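Local coordinates for protein DNA endonuclease I-HmuI (Bacillus phage SPO1, PDB 1U3E) that binds DNA and, as an HNH homing endonuclease, probably cuts it at a metal-dependent active site, at residues D[1-5]-D[15-20]; D[56-60]-D[71-75]; D[59-65]-D[84-90]. All coordinates share one frame; numbering follows the deposited sequence.

Contact 1 (D[1-5]-D[15-20])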
loop_
_atom_site.group_PDB
_atom_site.type_symbol
_atom_site.label_atom_id
_atom_site.label_comp_id
_atom_site.label_asym_id
_atom_site.label_seq_id
_atom_site.Cartn_x
_atom_site.Cartn_y
_atom_site.Cartn_z
ATOM N N MET D 1 2.668 19.717 29.656
ATOM C CA MET D 1 3.230 19.172 28.383
ATOM C C MET D 1 4.628 18.588 28.629
ATOM O O MET D 1 5.594 19.318 28.871
ATOM C CB MET D 1 3.298 20.277 27.322
ATOM C CG MET D 1 3.861 19.811 25.999
ATOM S SD MET D 1 4.242 21.130 24.853
ATOM C CE MET D 1 2.653 21.372 24.036
ATOM N N GLU D 2 4.725 17.266 28.558
ATOM C CA GLU D 2 5.981 16.569 28.791
ATOM C C GLU D 2 6.977 16.594 27.636
ATOM O O GLU D 2 6.607 16.407 26.470
ATOM C CB GLU D 2 5.701 15.116 29.163
ATOM C CG GLU D 2 4.996 14.937 30.490
ATOM C CD GLU D 2 5.765 15.558 31.639
ATOM O OE1 GLU D 2 7.017 15.501 31.614
ATOM O OE2 GLU D 2 5.121 16.090 32.569
ATOM N N TRP D 3 8.245 16.815 27.985
ATOM C CA TRP D 3 9.337 16.840 27.017
ATOM C C TRP D 3 10.383 15.768 27.322
ATOM O O TRP D 3 10.734 15.527 28.483
ATOM C CB TRP D 3 10.051 18.189 27.015
ATOM C CG TRP D 3 9.305 19.335 26.403
ATOM C CD1 TRP D 3 8.585 20.282 27.061
ATOM C CD2 TRP D 3 9.276 19.700 25.018
ATOM N NE1 TRP D 3 8.119 21.220 26.178
ATOM C CE2 TRP D 3 8.528 20.886 24.915
ATOM C CE3 TRP D 3 9.813 19.140 23.855
ATOM C CZ2 TRP D 3 8.299 21.524 23.698
ATOM C CZ3 TRP D 3 9.586 19.774 22.647
ATOM C CH2 TRP D 3 8.833 20.956 22.578
ATOM N N LYS D 4 10.884 15.133 26.270
ATOM C CA LYS D 4 11.910 14.114 26.402
ATOM C C LYS D 4 12.944 14.359 25.323
ATOM O O LYS D 4 12.643 14.947 24.294
ATOM C CB LYS D 4 11.303 12.721 26.238
ATOM C CG LYS D 4 11.002 12.013 27.551
ATOM C CD LYS D 4 10.564 10.592 27.315
ATOM C CE LYS D 4 10.369 9.869 28.621
ATOM N NZ LYS D 4 9.915 8.462 28.433
ATOM N N ASP D 5 14.171 13.929 25.559
ATOM C CA ASP D 5 15.214 14.111 24.562
ATOM C C ASP D 5 15.130 13.039 23.487
ATOM O O ASP D 5 15.109 11.846 23.793
ATOM C CB ASP D 5 16.584 14.058 25.220
ATOM C CG ASP D 5 16.909 15.323 25.950
ATOM O OD1 ASP D 5 17.093 16.351 25.264
ATOM O OD2 ASP D 5 16.972 15.295 27.197
ATOM N N VAL D 15 11.388 16.268 22.120
ATOM C CA VAL D 15 10.021 16.039 21.671
ATOM C C VAL D 15 9.019 16.149 22.815
ATOM O O VAL D 15 9.345 15.853 23.955
ATOM C CB VAL D 15 9.924 14.640 21.008
ATOM C CG1 VAL D 15 10.625 13.601 21.881
ATOM C CG2 VAL D 15 8.483 14.259 20.766
ATOM N N SER D 16 7.795 16.564 22.511
ATOM C CA SER D 16 6.774 16.670 23.549
ATOM C C SER D 16 5.630 15.715 23.235
ATOM O O SER D 16 5.378 15.390 22.078
ATOM C CB SER D 16 6.228 18.094 23.642
ATOM O OG SER D 16 5.323 18.352 22.588
ATOM N N ASN D 17 4.934 15.268 24.268
ATOM C CA ASN D 17 3.827 14.343 24.080
ATOM C C ASN D 17 2.679 14.933 23.260
ATOM O O ASN D 17 1.727 14.238 22.911
ATOM C CB ASN D 17 3.306 13.886 25.439
ATOM C CG ASN D 17 2.925 15.038 26.322
ATOM O OD1 ASN D 17 2.298 14.852 27.352
ATOM N ND2 ASN D 17 3.308 16.241 25.926
ATOM N N THR D 18 2.762 16.217 22.948
ATOM C CA THR D 18 1.704 16.849 22.181
ATOM C C THR D 18 2.031 16.804 20.705
ATOM O O THR D 18 1.196 17.133 19.866
ATOM C CB THR D 18 1.521 18.300 22.592
ATOM O OG1 THR D 18 2.703 19.030 22.279
ATOM C CG2 THR D 18 1.271 18.391 24.072
ATOM N N GLY D 19 3.255 16.391 20.396
ATOM C CA GLY D 19 3.679 16.308 19.013
ATOM C C GLY D 19 4.567 17.458 18.577
ATOM O O GLY D 19 4.672 17.744 17.391
ATOM N N GLU D 20 5.203 18.122 19.533
ATOM C CA GLU D 20 6.087 19.233 19.216
ATOM C C GLU D 20 7.548 18.784 19.193
ATOM O O GLU D 20 8.011 18.070 20.091
ATOM C CB GLU D 20 5.917 20.358 20.238
ATOM C CG GLU D 20 4.744 21.286 19.988
ATOM C CD GLU D 20 4.444 22.160 21.188
ATOM O OE1 GLU D 20 5.392 22.458 21.939
ATOM O OE2 GLU D 20 3.272 22.554 21.378
#

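Contact 2 (D[56-60]-D[71-75]). With MN (manganese (II) ion), chain K; nucleotides of chain C.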
loop_
_atom_site.group_PDB
_atom_site.type_symbol
_atom_site.label_atom_id
_atom_site.label_comp_id
_atom_site.label_asym_id
_atom_site.label_seq_id
_atom_site.Cartn_x
_atom_site.Cartn_y
_atom_site.Cartn_z
ATOM N N HIS D 56 4.496 11.494 14.566
ATOM C CA HIS D 56 3.783 10.554 15.404
ATOM C C HIS D 56 4.601 9.348 15.850
ATOM O O HIS D 56 4.271 8.723 16.857
ATOM C CB HIS D 56 2.470 10.102 14.761
ATOM C CG HIS D 56 2.635 9.271 13.536
ATOM N ND1 HIS D 56 2.881 9.814 12.297
ATOM C CD2 HIS D 56 2.555 7.934 13.353
ATOM C CE1 HIS D 56 2.943 8.846 11.401
ATOM N NE2 HIS D 56 2.749 7.696 12.016
ATOM N N ARG D 57 5.660 9.004 15.128
ATOM C CA ARG D 57 6.476 7.883 15.563
ATOM C C ARG D 57 7.348 8.378 16.710
ATOM O O ARG D 57 7.526 7.687 17.718
ATOM C CB ARG D 57 7.381 7.371 14.452
ATOM C CG ARG D 57 6.708 6.568 13.393
ATOM C CD ARG D 57 7.661 5.529 12.865
ATOM N NE ARG D 57 7.182 4.186 13.160
ATOM C CZ ARG D 57 7.952 3.192 13.584
ATOM N NH1 ARG D 57 9.255 3.384 13.765
ATOM N NH2 ARG D 57 7.419 2.005 13.837
ATOM N N LEU D 58 7.890 9.581 16.552
ATOM C CA LEU D 58 8.740 10.154 17.582
ATOM C C LEU D 58 7.987 10.255 18.907
ATOM O O LEU D 58 8.545 9.971 19.972
ATOM C CB LEU D 58 9.256 11.532 17.156
ATOM C CG LEU D 58 10.163 11.581 15.923
ATOM C CD1 LEU D 58 10.469 13.013 15.593
ATOM C CD2 LEU D 58 11.447 10.835 16.169
ATOM N N VAL D 59 6.722 10.648 18.849
ATOM C CA VAL D 59 5.946 10.767 20.072
ATOM C C VAL D 59 5.776 9.374 20.653
ATOM O O VAL D 59 6.171 9.103 21.788
ATOM C CB VAL D 59 4.561 11.403 19.803
ATOM C CG1 VAL D 59 3.774 11.510 21.092
ATOM C CG2 VAL D 59 4.735 12.789 19.198
ATOM N N ALA D 60 5.205 8.488 19.850
ATOM C CA ALA D 60 4.986 7.117 20.262
ATOM C C ALA D 60 6.261 6.473 20.826
ATOM O O ALA D 60 6.231 5.833 21.878
ATOM C CB ALA D 60 4.474 6.312 19.090
ATOM N N LEU D 71 6.372 -3.432 14.695
ATOM C CA LEU D 71 5.096 -2.812 15.034
ATOM C C LEU D 71 4.928 -1.501 14.327
ATOM O O LEU D 71 5.889 -0.921 13.829
ATOM C CB LEU D 71 4.942 -2.628 16.546
ATOM C CG LEU D 71 4.612 -3.948 17.241
ATOM C CD1 LEU D 71 4.302 -3.689 18.682
ATOM C CD2 LEU D 71 3.429 -4.605 16.567
ATOM N N VAL D 72 3.690 -1.040 14.300
ATOM C CA VAL D 72 3.339 0.176 13.604
ATOM C C VAL D 72 2.581 1.115 14.556
ATOM O O VAL D 72 1.873 0.659 15.454
ATOM C CB VAL D 72 2.508 -0.231 12.341
ATOM C CG1 VAL D 72 1.047 0.088 12.521
ATOM C CG2 VAL D 72 3.100 0.385 11.107
ATOM N N VAL D 73 2.757 2.421 14.381
ATOM C CA VAL D 73 2.095 3.402 15.238
ATOM C C VAL D 73 0.740 3.793 14.709
ATOM O O VAL D 73 0.616 4.293 13.601
ATOM C CB VAL D 73 2.930 4.696 15.401
ATOM C CG1 VAL D 73 2.105 5.759 16.137
ATOM C CG2 VAL D 73 4.198 4.401 16.180
ATOM N N ASP D 74 -0.281 3.599 15.528
ATOM C CA ASP D 74 -1.636 3.912 15.115
ATOM C C ASP D 74 -2.218 5.167 15.747
ATOM O O ASP D 74 -1.898 5.508 16.885
ATOM C CB ASP D 74 -2.524 2.716 15.431
ATOM C CG ASP D 74 -3.991 3.046 15.378
ATOM O OD1 ASP D 74 -4.433 3.654 14.375
ATOM O OD2 ASP D 74 -4.698 2.678 16.343
ATOM N N HIS D 75 -3.054 5.860 14.973
ATOM C CA HIS D 75 -3.764 7.059 15.418
ATOM C C HIS D 75 -5.160 6.559 15.750
ATOM O O HIS D 75 -5.969 6.363 14.847
ATOM C CB HIS D 75 -3.893 8.074 14.293
ATOM C CG HIS D 75 -2.667 8.890 14.069
ATOM N ND1 HIS D 75 -1.518 8.369 13.518
ATOM C CD2 HIS D 75 -2.414 10.197 14.309
ATOM C CE1 HIS D 75 -0.609 9.323 13.427
ATOM N NE2 HIS D 75 -1.127 10.442 13.901
HETATM MN MN MN K . -5.411 3.341 12.129
ATOM O OP3 DG C 1 -3.395 4.390 12.001
ATOM P P DG C 1 -2.322 5.225 11.344
ATOM O OP1 DG C 1 -2.898 6.241 10.386
ATOM O OP2 DG C 1 -1.334 5.757 12.329
ATOM O "O5'" DG C 1 -1.513 4.172 10.418
ATOM C "C5'" DG C 1 -0.236 4.521 9.874
ATOM C "C4'" DG C 1 0.530 3.281 9.485
ATOM O "O4'" DG C 1 0.095 2.881 8.177
ATOM C "C3'" DG C 1 2.020 3.507 9.342
ATOM O "O3'" DG C 1 2.712 3.099 10.505
ATOM C "C2'" DG C 1 2.414 2.521 8.262
ATOM C "C1'" DG C 1 1.181 2.410 7.405
ATOM N N9 DG C 1 1.256 3.258 6.222
ATOM C C8 DG C 1 0.443 4.325 5.919
ATOM N N7 DG C 1 0.732 4.877 4.772
ATOM C C5 DG C 1 1.803 4.136 4.301
ATOM C C6 DG C 1 2.535 4.263 3.118
ATOM O O6 DG C 1 2.384 5.082 2.210
ATOM N N1 DG C 1 3.539 3.308 3.029
ATOM C C2 DG C 1 3.802 2.354 3.970
ATOM N N2 DG C 1 4.814 1.520 3.701
ATOM N N3 DG C 1 3.121 2.224 5.090
ATOM C C4 DG C 1 2.142 3.141 5.189
ATOM P P DT C 2 3.934 3.989 11.008
ATOM O OP1 DT C 2 4.401 3.422 12.299
ATOM O OP2 DT C 2 3.427 5.387 11.038
ATOM O "O5'" DT C 2 5.030 3.780 9.856
ATOM C "C5'" DT C 2 5.661 2.485 9.734
ATOM C "C4'" DT C 2 6.749 2.522 8.684
ATOM O "O4'" DT C 2 6.111 2.540 7.398
ATOM C "C3'" DT C 2 7.673 3.734 8.724
ATOM O "O3'" DT C 2 8.877 3.532 9.423
ATOM C "C2'" DT C 2 8.039 3.893 7.271
ATOM C "C1'" DT C 2 6.924 3.266 6.515
ATOM N N1 DT C 2 6.145 4.260 5.818
ATOM C C2 DT C 2 6.553 4.478 4.541
ATOM O O2 DT C 2 7.509 3.931 4.012
ATOM N N3 DT C 2 5.794 5.392 3.899
ATOM C C4 DT C 2 4.720 6.087 4.376
ATOM O O4 DT C 2 4.145 6.905 3.651
ATOM C C5 DT C 2 4.346 5.789 5.723
ATOM C C7 DT C 2 3.169 6.487 6.330
ATOM C C6 DT C 2 5.077 4.888 6.391
ATOM P P DT C 3 9.827 4.777 9.674
ATOM O OP1 DT C 3 10.654 4.466 10.860
ATOM O OP2 DT C 3 9.018 6.005 9.703
ATOM O "O5'" DT C 3 10.797 4.858 8.386
ATOM C "C5'" DT C 3 11.601 3.718 8.040
ATOM C "C4'" DT C 3 12.212 3.930 6.674
ATOM O "O4'" DT C 3 11.157 4.104 5.672
ATOM C "C3'" DT C 3 13.092 5.175 6.560
ATOM O "O3'" DT C 3 14.455 4.763 6.515
ATOM C "C2'" DT C 3 12.806 5.777 5.198
ATOM C "C1'" DT C 3 11.558 5.063 4.721
ATOM N N1 DT C 3 10.455 5.994 4.451
ATOM C C2 DT C 3 10.329 6.442 3.159
ATOM O O2 DT C 3 11.081 6.092 2.263
ATOM N N3 DT C 3 9.290 7.317 2.952
ATOM C C4 DT C 3 8.386 7.777 3.896
ATOM O O4 DT C 3 7.496 8.564 3.560
ATOM C C5 DT C 3 8.585 7.262 5.240
ATOM C C7 DT C 3 7.666 7.722 6.340
ATOM C C6 DT C 3 9.598 6.413 5.445
HETATM O O HOH W 1 -6.438 4.707 12.982
HETATM O O HOH W 2 -6.702 2.160 11.503
#

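Contact 3 (D[59-65]-D[84-90]). With EDO (1,2-ethanediol), chain P.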
loop_
_atom_site.group_PDB
_atom_site.type_symbol
_atom_site.label_atom_id
_atom_site.label_comp_id
_atom_site.label_asym_id
_atom_site.label_seq_id
_atom_site.Cartn_x
_atom_site.Cartn_y
_atom_site.Cartn_z
ATOM N N VAL D 59 6.722 10.648 18.849
ATOM C CA VAL D 59 5.946 10.767 20.072
ATOM C C VAL D 59 5.776 9.374 20.653
ATOM O O VAL D 59 6.171 9.103 21.788
ATOM C CB VAL D 59 4.561 11.403 19.803
ATOM C CG1 VAL D 59 3.774 11.510 21.092
ATOM C CG2 VAL D 59 4.735 12.789 19.198
ATOM N N ALA D 60 5.205 8.488 19.850
ATOM C CA ALA D 60 4.986 7.117 20.262
ATOM C C ALA D 60 6.261 6.473 20.826
ATOM O O ALA D 60 6.231 5.833 21.878
ATOM C CB ALA D 60 4.474 6.312 19.090
ATOM N N ILE D 61 7.383 6.642 20.136
ATOM C CA ILE D 61 8.623 6.047 20.601
ATOM C C ILE D 61 9.027 6.547 21.969
ATOM O O ILE D 61 9.597 5.807 22.764
ATOM C CB ILE D 61 9.789 6.317 19.619
ATOM C CG1 ILE D 61 9.675 5.380 18.415
ATOM C CG2 ILE D 61 11.132 6.098 20.314
ATOM C CD1 ILE D 61 10.679 5.648 17.327
ATOM N N HIS D 62 8.724 7.800 22.264
ATOM C CA HIS D 62 9.135 8.331 23.545
ATOM C C HIS D 62 8.095 8.319 24.662
ATOM O O HIS D 62 8.449 8.202 25.836
ATOM C CB HIS D 62 9.709 9.735 23.342
ATOM C CG HIS D 62 10.956 9.761 22.506
ATOM N ND1 HIS D 62 10.933 9.697 21.129
ATOM C CD2 HIS D 62 12.265 9.790 22.859
ATOM C CE1 HIS D 62 12.172 9.683 20.672
ATOM N NE2 HIS D 62 12.999 9.738 21.700
ATOM N N PHE D 63 6.818 8.400 24.309
ATOM C CA PHE D 63 5.781 8.420 25.337
ATOM C C PHE D 63 4.748 7.298 25.276
ATOM O O PHE D 63 3.677 7.434 25.848
ATOM C CB PHE D 63 5.033 9.758 25.310
ATOM C CG PHE D 63 5.929 10.960 25.251
ATOM C CD1 PHE D 63 6.233 11.553 24.037
ATOM C CD2 PHE D 63 6.465 11.499 26.405
ATOM C CE1 PHE D 63 7.055 12.667 23.972
ATOM C CE2 PHE D 63 7.293 12.616 26.351
ATOM C CZ PHE D 63 7.586 13.199 25.131
ATOM N N CYS D 64 5.054 6.190 24.608
ATOM C CA CYS D 64 4.084 5.107 24.506
ATOM C C CYS D 64 4.633 3.705 24.717
ATOM O O CYS D 64 5.408 3.210 23.901
ATOM C CB CYS D 64 3.399 5.164 23.149
ATOM S SG CYS D 64 2.357 6.592 22.916
ATOM N N GLU D 65 4.215 3.054 25.798
ATOM C CA GLU D 65 4.665 1.695 26.076
ATOM C C GLU D 65 4.122 0.762 24.980
ATOM O O GLU D 65 3.110 1.052 24.331
ATOM C CB GLU D 65 4.158 1.218 27.449
ATOM C CG GLU D 65 4.366 2.205 28.607
ATOM C CD GLU D 65 5.834 2.400 29.008
ATOM O OE1 GLU D 65 6.164 3.468 29.576
ATOM O OE2 GLU D 65 6.655 1.483 28.770
ATOM N N LEU D 84 -1.324 13.736 19.801
ATOM C CA LEU D 84 -0.983 13.662 21.205
ATOM C C LEU D 84 -0.612 12.228 21.454
ATOM O O LEU D 84 -1.113 11.355 20.759
ATOM C CB LEU D 84 -2.158 13.989 22.156
ATOM C CG LEU D 84 -3.105 15.161 21.853
ATOM C CD1 LEU D 84 -3.915 15.515 23.079
ATOM C CD2 LEU D 84 -2.321 16.360 21.357
ATOM N N SER D 85 0.255 11.950 22.417
ATOM C CA SER D 85 0.649 10.582 22.688
ATOM C C SER D 85 -0.550 9.760 23.102
ATOM O O SER D 85 -0.606 8.558 22.846
ATOM C CB SER D 85 1.722 10.544 23.780
ATOM O OG SER D 85 1.248 11.121 24.981
ATOM N N THR D 86 -1.511 10.391 23.758
ATOM C CA THR D 86 -2.690 9.661 24.205
ATOM C C THR D 86 -3.534 9.114 23.060
ATOM O O THR D 86 -4.329 8.196 23.261
ATOM C CB THR D 86 -3.594 10.528 25.100
ATOM O OG1 THR D 86 -4.020 11.684 24.373
ATOM C CG2 THR D 86 -2.855 10.955 26.356
ATOM N N ASN D 87 -3.359 9.677 21.865
ATOM C CA ASN D 87 -4.095 9.235 20.677
ATOM C C ASN D 87 -3.359 8.176 19.845
ATOM O O ASN D 87 -3.918 7.628 18.897
ATOM C CB ASN D 87 -4.394 10.427 19.773
ATOM C CG ASN D 87 -5.242 10.043 18.578
ATOM O OD1 ASN D 87 -6.279 9.412 18.733
ATOM N ND2 ASN D 87 -4.813 10.431 17.384
ATOM N N LEU D 88 -2.105 7.904 20.201
ATOM C CA LEU D 88 -1.269 6.948 19.489
ATOM C C LEU D 88 -1.045 5.678 20.303
ATOM O O LEU D 88 -1.194 5.676 21.519
ATOM C CB LEU D 88 0.071 7.614 19.167
ATOM C CG LEU D 88 -0.064 8.993 18.508
ATOM C CD1 LEU D 88 1.272 9.704 18.458
ATOM C CD2 LEU D 88 -0.630 8.827 17.122
ATOM N N ARG D 89 -0.675 4.597 19.627
ATOM C CA ARG D 89 -0.434 3.321 20.292
ATOM C C ARG D 89 0.253 2.329 19.353
ATOM O O ARG D 89 -0.069 2.256 18.165
ATOM C CB ARG D 89 -1.753 2.727 20.744
ATOM C CG ARG D 89 -2.679 2.476 19.584
ATOM C CD ARG D 89 -3.784 1.535 19.951
ATOM N NE ARG D 89 -4.666 1.287 18.818
ATOM C CZ ARG D 89 -5.521 0.274 18.762
ATOM N NH1 ARG D 89 -5.605 -0.577 19.783
ATOM N NH2 ARG D 89 -6.277 0.108 17.683
ATOM N N TRP D 90 1.195 1.560 19.883
ATOM C CA TRP D 90 1.888 0.585 19.060
ATOM C C TRP D 90 0.983 -0.586 18.763
ATOM O O TRP D 90 0.538 -1.293 19.667
ATOM C CB TRP D 90 3.159 0.111 19.749
ATOM C CG TRP D 90 4.149 1.183 19.844
ATOM C CD1 TRP D 90 4.392 1.985 20.919
ATOM C CD2 TRP D 90 5.031 1.615 18.807
ATOM N NE1 TRP D 90 5.378 2.892 20.619
ATOM C CE2 TRP D 90 5.790 2.687 19.327
ATOM C CE3 TRP D 90 5.255 1.201 17.489
ATOM C CZ2 TRP D 90 6.760 3.347 18.574
ATOM C CZ3 TRP D 90 6.217 1.857 16.744
ATOM C CH2 TRP D 90 6.959 2.920 17.289
HETATM C C1 EDO P . 8.541 4.082 26.811
HETATM O O1 EDO P . 7.875 5.285 26.366
HETATM C C2 EDO P . 9.848 4.460 27.573
HETATM O O2 EDO P . 10.743 5.208 26.681
#

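Contact 1 (D[1-5]-D[15-20])
The indole of W3 lies flat over S16 in the N-terminal beta hairpin formed by strands 3-5 and 13-16. This hairpin is the start of the NUMOD4 motif. S16 CB sits 3.6 Å from the centroid of the six-membered ring of W3, only 7° off the ring normal, which makes a CH-pi contact. W3 has CG beside its backbone N and anti to its carbonyl carbon (chi1 -73°), and this turns the indole across the neighbouring strand. E20 OE1 comes to 3.5 Å from W3 CZ2, at the outer end of the ring and on the S16 side of its plane; the carboxylate is turned 59° from the indole.

W3 and S16 form a non-hydrogen-bonded antiparallel pair and share one face of the sheet. K4 and V15 form the next pair, which is hydrogen-bonded, on the other face. K4 N bonds to V15 O at 2.9 Å, and V15 N bonds to K4 O at 2.8 Å. Beyond W3, N17 N donates to E2 O at 3.0 Å.

M1 extends over the type I turn from S16 to G19. Its chain is extended at first and bends at chi3. The thioether end crosses T18 and E20 at about a right angle. The amide of N17 lies beside the backbone of E2, its plane steeply turned against the E2 carboxylate.

On the K4 and V15 face, V15 packs against H62 and F63 of helix 55-63. K4 NZ reaches the same helix and bonds to H62 O. Across the turn, G19 N bonds to S16 O. S16 OG has two partners: it accepts from E20 N at 3.1 Å and shares a hydrogen bond with T18 OG1 at 2.7 Å.

Contact 2 (D[56-60]-D[71-75])
At H56 the ring carbon CG is tucked over the backbone, flanked by N and C (chi1 68°), which holds the ring out toward strand 72-75. H75 has CG anti to its carbonyl carbon (chi1 -80°) and swings its ring back toward the helix. The two imidazoles meet edge-to-face, with H75 CE1 over the face of H56 and the planes at 61°. V73 CG1 meets the H56 ring at its edge. V73 CG2 packs on A60 CB at 3.5 Å.

Polar ends grip the DNA backbone. H56 NE2 donates to OP2 of DT2 of chain C at 2.6 Å. OP1 of that phosphate takes two bonds, from R57 NE at 3.0 Å and from V73 N at 2.8 Å. H75 ND1 bonds to OP2 of DG1 of chain C at 2.9 Å, while its NE2 bonds to N83. D74 OD1 binds the manganese ion at 2.5 Å. The ion also takes OP3 of DG1 of chain C, two waters and N96.

This is the metal site of the HNH (His-Me finger) domain. Residues 56-60 of helix 55-63 run nearly perpendicular to strand 72-75, and strand 88-91 pairs antiparallel with that strand, its R89 forming a salt bridge to D74.

Contact 3 (D[59-65]-D[84-90])
A60 O receives two weak hydrogen bonds, one from W90 NE1 at 3.3 Å and one from C64 N at 3.0 Å. The second is local, from four residues further along the chain. The first comes from strand 88-91 of the HNH domain, over which helix 55-63 packs. The axes of helix residues 59-63 and strand residues 88-90 come within 8.4 Å, at 74° to each other.

W90 meets the helix with the rim of its indole. Its CG lies beside the backbone N and anti to the carbonyl carbon (chi1 -67°), and this sends the NE1 and CZ2 side of the ring toward the helix. CZ2 touches I61 CG1 at 3.6 Å and also rests on the A60 methyl. CD1 and NE1 lie close to the C64 backbone and CB. Y67 meets W90 edge-to-face, and V73 and R57 also touch it.

The other half of the contact uses the 3-10 segment 85-87. S85 turns its CB toward the helix, 3.5 Å from V59 CG1 and 3.7 Å from F63 CB. C64 directs its SG at the backbone, 3.6 Å from S85 O. The backbone of S85 is also bonded to N17 of the N-terminal hairpin, so the helix, the 3-10 segment and the hairpin meet here.

L88 packs on the helix beside V59. V59 puts CG1 anti to its backbone N (chi1 180°), on the serine, and L88 CD1 comes to 3.9 Å from V59 CB.

In the fold
From the N terminus, contact 1 closes first. It joins 1-5 to 15-20 and completes the opening hairpin. The chain then runs to helix 55-63, where contacts 2 and 3 both start. Contact 2 closes the shorter loop, to strand 72-75. Contact 3 spans a longer loop, to 84-90, with strand 72-75 within it; the two loops cross rather than nest. Their helix segments overlap at V59 and A60, and the two strands are antiparallel neighbours. The helix therefore lies across both strands of one sheet. Contact 1 packs on this unit: G19 touches V59, F63 lies against N17 and V15, and N17 O probably bonds to S85 N, tying the N-terminal sheet to the HNH domain.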